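Local atomic coordinates of oxidase/hydroxylase (Streptomyces hygroscopicus subsp. hygroscopicus, PDB entry 4XCB), a protein that probably acts as a metal-dependent 2-oxoglutarate dioxygenase of the phytanoyl-CoA dioxygenase family, and holds nickel, 2-oxoglutarate and a form of hygromycin B in one pocket. Residues A[52-57]-A[88-93]; A[101-106]-A[211-216]. All blocks are in the same frame, centred on the assembly; numbering follows the deposited sequence.

Interaction 1: A[52-57]-A[88-93]. With HY0 (hygromycin b variant), chain G; AKG (2-oxoglutaric acid), chain F.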
loop_
_atom_site.group_PDB
_atom_site.type_symbol
_atom_site.label_atom_id
_atom_site.label_comp_id
_atom_site.label_asym_id
_atom_site.label_seq_id
_atom_site.Cartn_x
_atom_site.Cartn_y
_atom_site.Cartn_z
ATOM N N THR A 52 -18.746 35.336 2.467
ATOM C CA THR A 52 -17.412 34.893 2.865
ATOM C C THR A 52 -16.384 35.949 2.455
ATOM O O THR A 52 -16.404 36.442 1.318
ATOM C CB THR A 52 -17.044 33.530 2.210
ATOM O OG1 THR A 52 -18.076 32.568 2.456
ATOM C CG2 THR A 52 -15.729 32.984 2.753
ATOM N N ARG A 53 -15.503 36.311 3.383
ATOM C CA ARG A 53 -14.356 37.160 3.077
ATOM C C ARG A 53 -13.085 36.391 3.378
ATOM O O ARG A 53 -13.021 35.678 4.382
ATOM C CB ARG A 53 -14.376 38.451 3.894
ATOM C CG ARG A 53 -15.585 39.325 3.653
ATOM C CD ARG A 53 -15.611 39.838 2.221
ATOM N NE ARG A 53 -14.500 40.733 1.914
ATOM C CZ ARG A 53 -14.368 41.355 0.745
ATOM N NH1 ARG A 53 -15.289 41.178 -0.197
ATOM N NH2 ARG A 53 -13.331 42.149 0.514
ATOM N N ARG A 54 -12.074 36.546 2.531
ATOM C CA ARG A 54 -10.813 35.829 2.709
ATOM C C ARG A 54 -9.644 36.791 2.952
ATOM O O ARG A 54 -9.493 37.793 2.253
ATOM C CB ARG A 54 -10.530 34.945 1.492
ATOM C CG ARG A 54 -9.329 34.014 1.632
ATOM C CD ARG A 54 -9.292 33.034 0.471
ATOM N NE ARG A 54 -8.002 32.365 0.349
ATOM C CZ ARG A 54 -7.848 31.047 0.337
ATOM N NH1 ARG A 54 -8.905 30.258 0.427
ATOM N NH2 ARG A 54 -6.639 30.521 0.218
ATOM N N TYR A 55 -8.832 36.488 3.962
ATOM C CA TYR A 55 -7.565 37.193 4.173
ATOM C C TYR A 55 -6.504 36.386 3.435
ATOM O O TYR A 55 -6.127 35.314 3.885
ATOM C CB TYR A 55 -7.223 37.310 5.664
ATOM C CG TYR A 55 -8.262 38.022 6.513
ATOM C CD1 TYR A 55 -8.108 39.365 6.846
ATOM C CD2 TYR A 55 -9.379 37.348 6.997
ATOM C CE1 TYR A 55 -9.046 40.022 7.626
ATOM C CE2 TYR A 55 -10.330 38.000 7.776
ATOM C CZ TYR A 55 -10.151 39.337 8.088
ATOM O OH TYR A 55 -11.091 39.992 8.861
ATOM N N PRO A 56 -6.038 36.882 2.285
ATOM C CA PRO A 56 -5.347 35.958 1.379
ATOM C C PRO A 56 -3.959 35.461 1.794
ATOM O O PRO A 56 -3.611 34.323 1.452
ATOM C CB PRO A 56 -5.243 36.766 0.082
ATOM C CG PRO A 56 -5.293 38.166 0.503
ATOM C CD PRO A 56 -6.211 38.216 1.687
ATOM N N ASP A 57 -3.171 36.276 2.483
ATOM C CA ASP A 57 -1.799 35.866 2.800
ATOM C C ASP A 57 -1.400 36.458 4.137
ATOM O O ASP A 57 -0.747 37.494 4.201
ATOM C CB ASP A 57 -0.830 36.304 1.687
ATOM C CG ASP A 57 0.562 35.706 1.841
ATOM O OD1 ASP A 57 0.887 35.187 2.928
ATOM O OD2 ASP A 57 1.350 35.773 0.865
ATOM N N LEU A 88 6.281 26.049 4.718
ATOM C CA LEU A 88 4.980 26.699 4.825
ATOM C C LEU A 88 4.412 26.949 3.436
ATOM O O LEU A 88 5.036 27.646 2.629
ATOM C CB LEU A 88 5.116 28.010 5.607
ATOM C CG LEU A 88 3.854 28.869 5.686
ATOM C CD1 LEU A 88 2.793 28.210 6.539
ATOM C CD2 LEU A 88 4.198 30.251 6.240
ATOM N N LEU A 89 3.236 26.391 3.140
ATOM C CA LEU A 89 2.715 26.463 1.766
ATOM C C LEU A 89 1.671 27.561 1.579
ATOM O O LEU A 89 1.512 28.099 0.478
ATOM C CB LEU A 89 2.119 25.118 1.350
ATOM C CG LEU A 89 3.088 23.946 1.381
ATOM C CD1 LEU A 89 2.304 22.716 0.967
ATOM C CD2 LEU A 89 4.289 24.161 0.477
ATOM N N GLU A 90 0.981 27.907 2.656
ATOM C CA GLU A 90 -0.028 28.967 2.612
ATOM C C GLU A 90 -0.470 29.368 4.008
ATOM O O GLU A 90 -0.302 28.617 4.960
ATOM C CB GLU A 90 -1.249 28.537 1.800
ATOM C CG GLU A 90 -1.854 27.241 2.282
ATOM C CD GLU A 90 -3.115 26.867 1.521
ATOM O OE1 GLU A 90 -3.509 25.687 1.593
ATOM O OE2 GLU A 90 -3.716 27.744 0.864
ATOM N N GLY A 91 -1.024 30.568 4.125
ATOM C CA GLY A 91 -1.623 30.985 5.376
ATOM C C GLY A 91 -2.690 32.001 5.060
ATOM O O GLY A 91 -2.394 33.073 4.508
ATOM N N TYR A 92 -3.935 31.673 5.386
ATOM C CA TYR A 92 -5.043 32.562 5.059
ATOM C C TYR A 92 -6.080 32.616 6.172
ATOM O O TYR A 92 -6.042 31.829 7.117
ATOM C CB TYR A 92 -5.706 32.135 3.744
ATOM C CG TYR A 92 -6.309 30.749 3.763
ATOM C CD1 TYR A 92 -5.552 29.639 3.413
ATOM C CD2 TYR A 92 -7.640 30.563 4.101
ATOM C CE1 TYR A 92 -6.095 28.374 3.421
ATOM C CE2 TYR A 92 -8.191 29.303 4.116
ATOM C CZ TYR A 92 -7.411 28.216 3.772
ATOM O OH TYR A 92 -7.974 26.963 3.782
ATOM N N GLY A 93 -6.997 33.567 6.054
ATOM C CA GLY A 93 -8.060 33.703 7.026
ATOM C C GLY A 93 -9.400 33.670 6.332
ATOM O O GLY A 93 -9.495 34.020 5.167
HETATM C C1 HY0 G . -10.933 24.226 -6.899
HETATM C C2 HY0 G . -11.698 24.206 -8.204
HETATM C C3 HY0 G . -11.737 25.606 -8.797
HETATM C C4 HY0 G . -12.398 26.578 -7.819
HETATM C C5 HY0 G . -11.719 26.541 -6.447
HETATM C C6 HY0 G . -11.592 25.151 -5.904
HETATM N N7 HY0 G . -11.037 23.329 -9.094
HETATM O O8 HY0 G . -10.954 22.920 -6.371
HETATM N N9 HY0 G . -12.309 27.893 -8.354
HETATM C C10 HY0 G . -13.363 28.064 -9.350
HETATM O O11 HY0 G . -12.506 27.293 -5.550
HETATM C C12 HY0 G . -10.278 24.332 -2.513
HETATM C C13 HY0 G . -11.299 24.508 -3.605
HETATM O O14 HY0 G . -12.462 25.181 -3.191
HETATM C C15 HY0 G . -13.089 24.484 -2.151
HETATM C C16 HY0 G . -12.267 24.706 -0.920
HETATM C C17 HY0 G . -10.845 24.063 -1.187
HETATM O O18 HY0 G . -10.755 25.219 -4.714
HETATM C C19 HY0 G . -14.497 25.043 -1.963
HETATM O O20 HY0 G . -15.293 24.635 -3.079
HETATM O O21 HY0 G . -12.129 26.053 -0.662
HETATM O O22 HY0 G . -9.980 24.535 -0.241
HETATM C C23 HY0 G . -8.862 25.092 -0.958
HETATM C C24 HY0 G . -8.336 26.266 -0.204
HETATM C C25 HY0 G . -6.972 26.671 -0.743
HETATM C C26 HY0 G . -6.025 25.489 -0.778
HETATM C C27 HY0 G . -6.646 24.416 -1.606
HETATM O O28 HY0 G . -7.888 24.079 -1.031
HETATM O O29 HY0 G . -9.341 25.466 -2.320
HETATM O O30 HY0 G . -9.194 27.404 -0.343
HETATM O O31 HY0 G . -6.473 27.725 0.047
HETATM O O32 HY0 G . -5.748 24.993 0.534
HETATM C C33 HY0 G . -5.760 23.156 -1.621
HETATM C C34 HY0 G . -6.105 22.311 -2.820
HETATM O O35 HY0 G . -5.593 22.867 -4.013
HETATM N N36 HY0 G . -6.040 22.395 -0.461
HETATM C C1 AKG F . -10.688 25.132 3.924
HETATM O O1 AKG F . -10.220 24.435 2.970
HETATM O O2 AKG F . -10.405 26.365 4.025
HETATM C C2 AKG F . -11.582 24.488 4.949
HETATM O O5 AKG F . -11.731 23.282 4.882
HETATM C C3 AKG F . -12.291 25.343 5.986
HETATM C C4 AKG F . -12.718 24.577 7.216
HETATM C C5 AKG F . -13.653 25.432 8.057
HETATM O O3 AKG F . -14.017 25.030 9.197
HETATM O O4 AKG F . -14.057 26.539 7.606
HETATM O O HOH W 1 -3.705 30.533 0.206
HETATM O O HOH W 2 -1.832 32.153 1.491
#
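The Arg54 guanidinium lies flat over one face of the Tyr92 ring, the planes 12° apart and CZ 3.9 Å from the ring centroid, a cation-pi stack over the ring face with NH2 lying toward the rim. CG stands anti to the backbone N of Arg54 (chi1 -173°) and the extended chain carries the charged end out along Tyr92 to the hygromycin sugar. There Arg54 NH2 gives a nearly straight bond to HY0 O31 (2.8 Å) and Arg54 NH1 a second to HY0 O30 (3.0 Å). HY0 O31 in turn donates to Glu90 OE2 (2.9 Å), and HY0 O32 donates to Glu90 OE1, which is also bonded to Tyr138. Arg54 and Glu90 thus form no direct salt bridge; hydroxyl O31 and water 1, which Arg54 holds only weakly, stand between their charges, which would be expected to polarise that hydroxyl. At the far end of its ring Tyr92 OH donates to AKG O2 over 2.5 Å and also bonds Lys140, tying cosubstrate and substrate sites through one side chain. A leucine in place of Tyr92 would probably leave AKG O2 without this donor and the Arg54 guanidinium freer to turn. Tyr55 and Gly93 form an antiparallel hydrogen-bonded pair, Tyr55 N to Gly93 O at 2.8 Å and Gly93 N to Tyr55 O at 2.9 Å. The edge of the Tyr55 ring rests on Gly93, where a CB would collide with Tyr55 CD2. Strand 52-55 is outermost on this side of the chain's antiparallel sheet; strand 86-96 lies between it and strand 220-229, with a classic bulge at Leu89 and Glu90 opposite Gly226, while Asp57 caps helix 58-61 through a weak bond to Ala60 N.

Interaction 2: A[101-106]-A[211-216]. With NI (nickel (II) ion), chain E; HY0 (hygromycin b variant), chain G; AKG (2-oxoglutaric acid), chain F.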
loop_
_atom_site.group_PDB
_atom_site.type_symbol
_atom_site.label_atom_id
_atom_site.label_comp_id
_atom_site.label_asym_id
_atom_site.label_seq_id
_atom_site.Cartn_x
_atom_site.Cartn_y
_atom_site.Cartn_z
ATOM N N VAL A 101 -21.529 28.903 3.190
ATOM C CA VAL A 101 -21.406 27.451 3.155
ATOM C C VAL A 101 -20.082 27.103 2.483
ATOM O O VAL A 101 -19.566 27.901 1.713
ATOM C CB VAL A 101 -22.586 26.801 2.378
ATOM C CG1 VAL A 101 -22.483 27.117 0.887
ATOM C CG2 VAL A 101 -22.644 25.294 2.617
ATOM N N LEU A 102 -19.527 25.934 2.793
ATOM C CA LEU A 102 -18.339 25.457 2.079
ATOM C C LEU A 102 -18.569 24.018 1.657
ATOM O O LEU A 102 -18.602 23.107 2.489
ATOM C CB LEU A 102 -17.085 25.582 2.945
ATOM C CG LEU A 102 -15.746 25.371 2.246
ATOM C CD1 LEU A 102 -15.591 26.363 1.117
ATOM C CD2 LEU A 102 -14.623 25.548 3.243
ATOM N N TYR A 103 -18.742 23.822 0.355
ATOM C CA TYR A 103 -19.084 22.505 -0.167
ATOM C C TYR A 103 -17.896 21.557 -0.051
ATOM O O TYR A 103 -16.756 22.005 0.081
ATOM C CB TYR A 103 -19.540 22.613 -1.622
ATOM C CG TYR A 103 -20.795 23.435 -1.812
ATOM C CD1 TYR A 103 -21.839 23.350 -0.907
ATOM C CD2 TYR A 103 -20.928 24.305 -2.886
ATOM C CE1 TYR A 103 -22.989 24.092 -1.074
ATOM C CE2 TYR A 103 -22.076 25.053 -3.058
ATOM C CZ TYR A 103 -23.099 24.940 -2.146
ATOM O OH TYR A 103 -24.247 25.680 -2.299
ATOM N N LEU A 104 -18.171 20.254 -0.100
ATOM C CA LEU A 104 -17.138 19.243 0.087
ATOM C C LEU A 104 -16.000 19.360 -0.918
ATOM O O LEU A 104 -16.195 19.687 -2.097
ATOM C CB LEU A 104 -17.734 17.834 -0.000
ATOM C CG LEU A 104 -18.710 17.512 1.123
ATOM C CD1 LEU A 104 -19.133 16.028 1.049
ATOM C CD2 LEU A 104 -18.113 17.871 2.487
ATOM N N HIS A 105 -14.801 19.083 -0.423
ATOM C CA HIS A 105 -13.601 19.058 -1.264
ATOM C C HIS A 105 -12.621 18.088 -0.652
ATOM O O HIS A 105 -12.779 17.690 0.495
ATOM C CB HIS A 105 -12.973 20.454 -1.404
ATOM C CG HIS A 105 -12.824 21.196 -0.108
ATOM N ND1 HIS A 105 -13.863 21.889 0.484
ATOM C CD2 HIS A 105 -11.752 21.371 0.702
ATOM C CE1 HIS A 105 -13.434 22.454 1.600
ATOM N NE2 HIS A 105 -12.160 22.150 1.759
ATOM N N GLY A 106 -11.586 17.717 -1.403
ATOM C CA GLY A 106 -10.683 16.677 -0.948
ATOM C C GLY A 106 -11.263 15.311 -1.255
ATOM O O GLY A 106 -12.209 15.198 -2.022
ATOM N N THR A 211 -17.968 22.509 5.227
ATOM C CA THR A 211 -18.758 22.892 6.396
ATOM C C THR A 211 -20.228 22.965 6.064
ATOM O O THR A 211 -20.611 23.127 4.910
ATOM C CB THR A 211 -18.352 24.258 6.977
ATOM O OG1 THR A 211 -19.033 25.302 6.269
ATOM C CG2 THR A 211 -16.844 24.466 6.888
ATOM N N ARG A 212 -21.040 22.869 7.103
ATOM C CA ARG A 212 -22.470 23.080 6.967
ATOM C C ARG A 212 -22.759 24.527 6.631
ATOM O O ARG A 212 -21.909 25.410 6.764
ATOM C CB ARG A 212 -23.198 22.707 8.249
ATOM C CG ARG A 212 -22.902 21.320 8.736
ATOM C CD ARG A 212 -23.498 20.268 7.828
ATOM N NE ARG A 212 -23.575 18.987 8.513
ATOM C CZ ARG A 212 -24.107 17.893 7.983
ATOM N NH1 ARG A 212 -24.600 17.933 6.753
ATOM N NH2 ARG A 212 -24.142 16.764 8.675
ATOM N N ARG A 213 -23.982 24.768 6.196
ATOM C CA ARG A 213 -24.438 26.118 5.928
ATOM C C ARG A 213 -24.633 26.855 7.251
ATOM O O ARG A 213 -25.246 26.323 8.180
ATOM C CB ARG A 213 -25.737 26.067 5.129
ATOM C CG ARG A 213 -26.173 27.380 4.540
ATOM C CD ARG A 213 -27.356 27.151 3.616
ATOM N NE ARG A 213 -26.990 26.264 2.513
ATOM C CZ ARG A 213 -26.441 26.682 1.377
ATOM N NH1 ARG A 213 -26.196 27.974 1.195
ATOM N NH2 ARG A 213 -26.134 25.812 0.422
ATOM N N LYS A 214 -24.097 28.067 7.341
ATOM C CA LYS A 214 -24.213 28.853 8.567
ATOM C C LYS A 214 -25.512 29.648 8.577
ATOM O O LYS A 214 -25.814 30.350 7.613
ATOM C CB LYS A 214 -23.021 29.800 8.708
ATOM C CG LYS A 214 -23.115 30.789 9.867
ATOM C CD LYS A 214 -21.793 31.523 10.041
ATOM C CE LYS A 214 -21.919 32.734 10.948
ATOM N NZ LYS A 214 -22.364 32.390 12.333
ATOM N N LEU A 215 -26.260 29.539 9.674
ATOM C CA LEU A 215 -27.549 30.215 9.815
ATOM C C LEU A 215 -27.519 31.281 10.897
ATOM O O LEU A 215 -28.366 32.182 10.928
ATOM C CB LEU A 215 -28.646 29.199 10.132
ATOM C CG LEU A 215 -28.785 28.066 9.114
ATOM C CD1 LEU A 215 -29.959 27.161 9.453
ATOM C CD2 LEU A 215 -28.909 28.637 7.713
ATOM N N THR A 216 -26.539 31.177 11.785
ATOM C CA THR A 216 -26.521 31.985 12.996
ATOM C C THR A 216 -25.853 33.350 12.834
ATOM O O THR A 216 -25.032 33.575 11.935
ATOM C CB THR A 216 -25.828 31.226 14.138
ATOM O OG1 THR A 216 -24.504 30.843 13.728
ATOM C CG2 THR A 216 -26.617 29.973 14.474
HETATM NI NI NI E . -10.641 22.480 3.220
HETATM C C1 HY0 G . -10.933 24.226 -6.899
HETATM C C2 HY0 G . -11.698 24.206 -8.204
HETATM C C3 HY0 G . -11.737 25.606 -8.797
HETATM C C4 HY0 G . -12.398 26.578 -7.819
HETATM C C5 HY0 G . -11.719 26.541 -6.447
HETATM C C6 HY0 G . -11.592 25.151 -5.904
HETATM N N7 HY0 G . -11.037 23.329 -9.094
HETATM O O8 HY0 G . -10.954 22.920 -6.371
HETATM N N9 HY0 G . -12.309 27.893 -8.354
HETATM C C10 HY0 G . -13.363 28.064 -9.350
HETATM O O11 HY0 G . -12.506 27.293 -5.550
HETATM C C12 HY0 G . -10.278 24.332 -2.513
HETATM C C13 HY0 G . -11.299 24.508 -3.605
HETATM O O14 HY0 G . -12.462 25.181 -3.191
HETATM C C15 HY0 G . -13.089 24.484 -2.151
HETATM C C16 HY0 G . -12.267 24.706 -0.920
HETATM C C17 HY0 G . -10.845 24.063 -1.187
HETATM O O18 HY0 G . -10.755 25.219 -4.714
HETATM C C19 HY0 G . -14.497 25.043 -1.963
HETATM O O20 HY0 G . -15.293 24.635 -3.079
HETATM O O21 HY0 G . -12.129 26.053 -0.662
HETATM O O22 HY0 G . -9.980 24.535 -0.241
HETATM C C23 HY0 G . -8.862 25.092 -0.958
HETATM C C24 HY0 G . -8.336 26.266 -0.204
HETATM C C25 HY0 G . -6.972 26.671 -0.743
HETATM C C26 HY0 G . -6.025 25.489 -0.778
HETATM C C27 HY0 G . -6.646 24.416 -1.606
HETATM O O28 HY0 G . -7.888 24.079 -1.031
HETATM O O29 HY0 G . -9.341 25.466 -2.320
HETATM O O30 HY0 G . -9.194 27.404 -0.343
HETATM O O31 HY0 G . -6.473 27.725 0.047
HETATM O O32 HY0 G . -5.748 24.993 0.534
HETATM C C33 HY0 G . -5.760 23.156 -1.621
HETATM C C34 HY0 G . -6.105 22.311 -2.820
HETATM O O35 HY0 G . -5.593 22.867 -4.013
HETATM N N36 HY0 G . -6.040 22.395 -0.461
HETATM C C1 AKG F . -10.688 25.132 3.924
HETATM O O1 AKG F . -10.220 24.435 2.970
HETATM O O2 AKG F . -10.405 26.365 4.025
HETATM C C2 AKG F . -11.582 24.488 4.949
HETATM O O5 AKG F . -11.731 23.282 4.882
HETATM C C3 AKG F . -12.291 25.343 5.986
HETATM C C4 AKG F . -12.718 24.577 7.216
HETATM C C5 AKG F . -13.653 25.432 8.057
HETATM O O3 AKG F . -14.017 25.030 9.197
HETATM O O4 AKG F . -14.057 26.539 7.606
HETATM O O HOH W 3 -8.907 22.683 4.699
HETATM O O HOH W 4 -9.094 22.169 1.968
#
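Leu102 and Thr211 meet as an antiparallel hydrogen-bonded pair and both reach the 2-oxoglutarate: Leu102 CD2 packs 3.6 Å from AKG C3, and Thr211 CG2 touches AKG C5 at 3.5 Å. The other branch of Leu102, CD1, lies against HY0 C19. Three residues along from Leu102, His105 NE2 binds nickel at 2.1 Å; AKG O1 and O5, two waters and His209 make up the other five ligands. The histidine pair with chelating 2-oxoglutarate is characteristic of 2-oxoglutarate oxygenases; both histidines and Glu205 also bind iron in this protein, but Glu205 is not a ligand of the nickel here. HY0 C16 sits over the centre of one face of the imidazole. Together with the nickel bond, His105 ND1, which donates to Tyr103 O (2.9 Å) nearly in the ring plane, fixes the ring's rotation. Further out, Thr211 N bonds Leu102 O at 2.9 Å, while Thr211 OG1 is turned to Arg212 O and to Arg96, leaving the methyl to face the oxoglutarate. At the outer end, the branched side chain of Val101 sits over one face of the Arg213 guanidinium, Val101 CB 3.9 Å above its plane, over its centre. Arg213 bends at chi3 (-61°) to bring NH2 to the edge of the Tyr103 ring, where Arg213 NH2 bonds Tyr103 OH weakly (3.3 Å); its stronger partner is Asp184, through a salt bridge. Carbon atoms of Leu102 and Thr211 thus wall the cosubstrate without competing for the metal, and the ND1 bond is likely to make His105 a better electron donor to the nickel.

From the N terminus, strand 52-55 leaves into a mostly helical excursion that returns at 88-93, where interaction 1 closes the first loop. Strand 86-96 then turns almost at once into strand 102-105, which opens the second loop; it is closed by interaction 2 only after some hundred residues. The loops follow in series and neither nest nor cross. Interaction 1 adds an edge strand to the six-stranded sheet, and interaction 2 joins an outer strand of the four-stranded sheet to strand 209-211 and its following loop. Their centres lie about 17 Å apart and the two contacts do not touch, yet both reach the antibiotic and the 2-oxoglutarate held within the double-stranded beta helix.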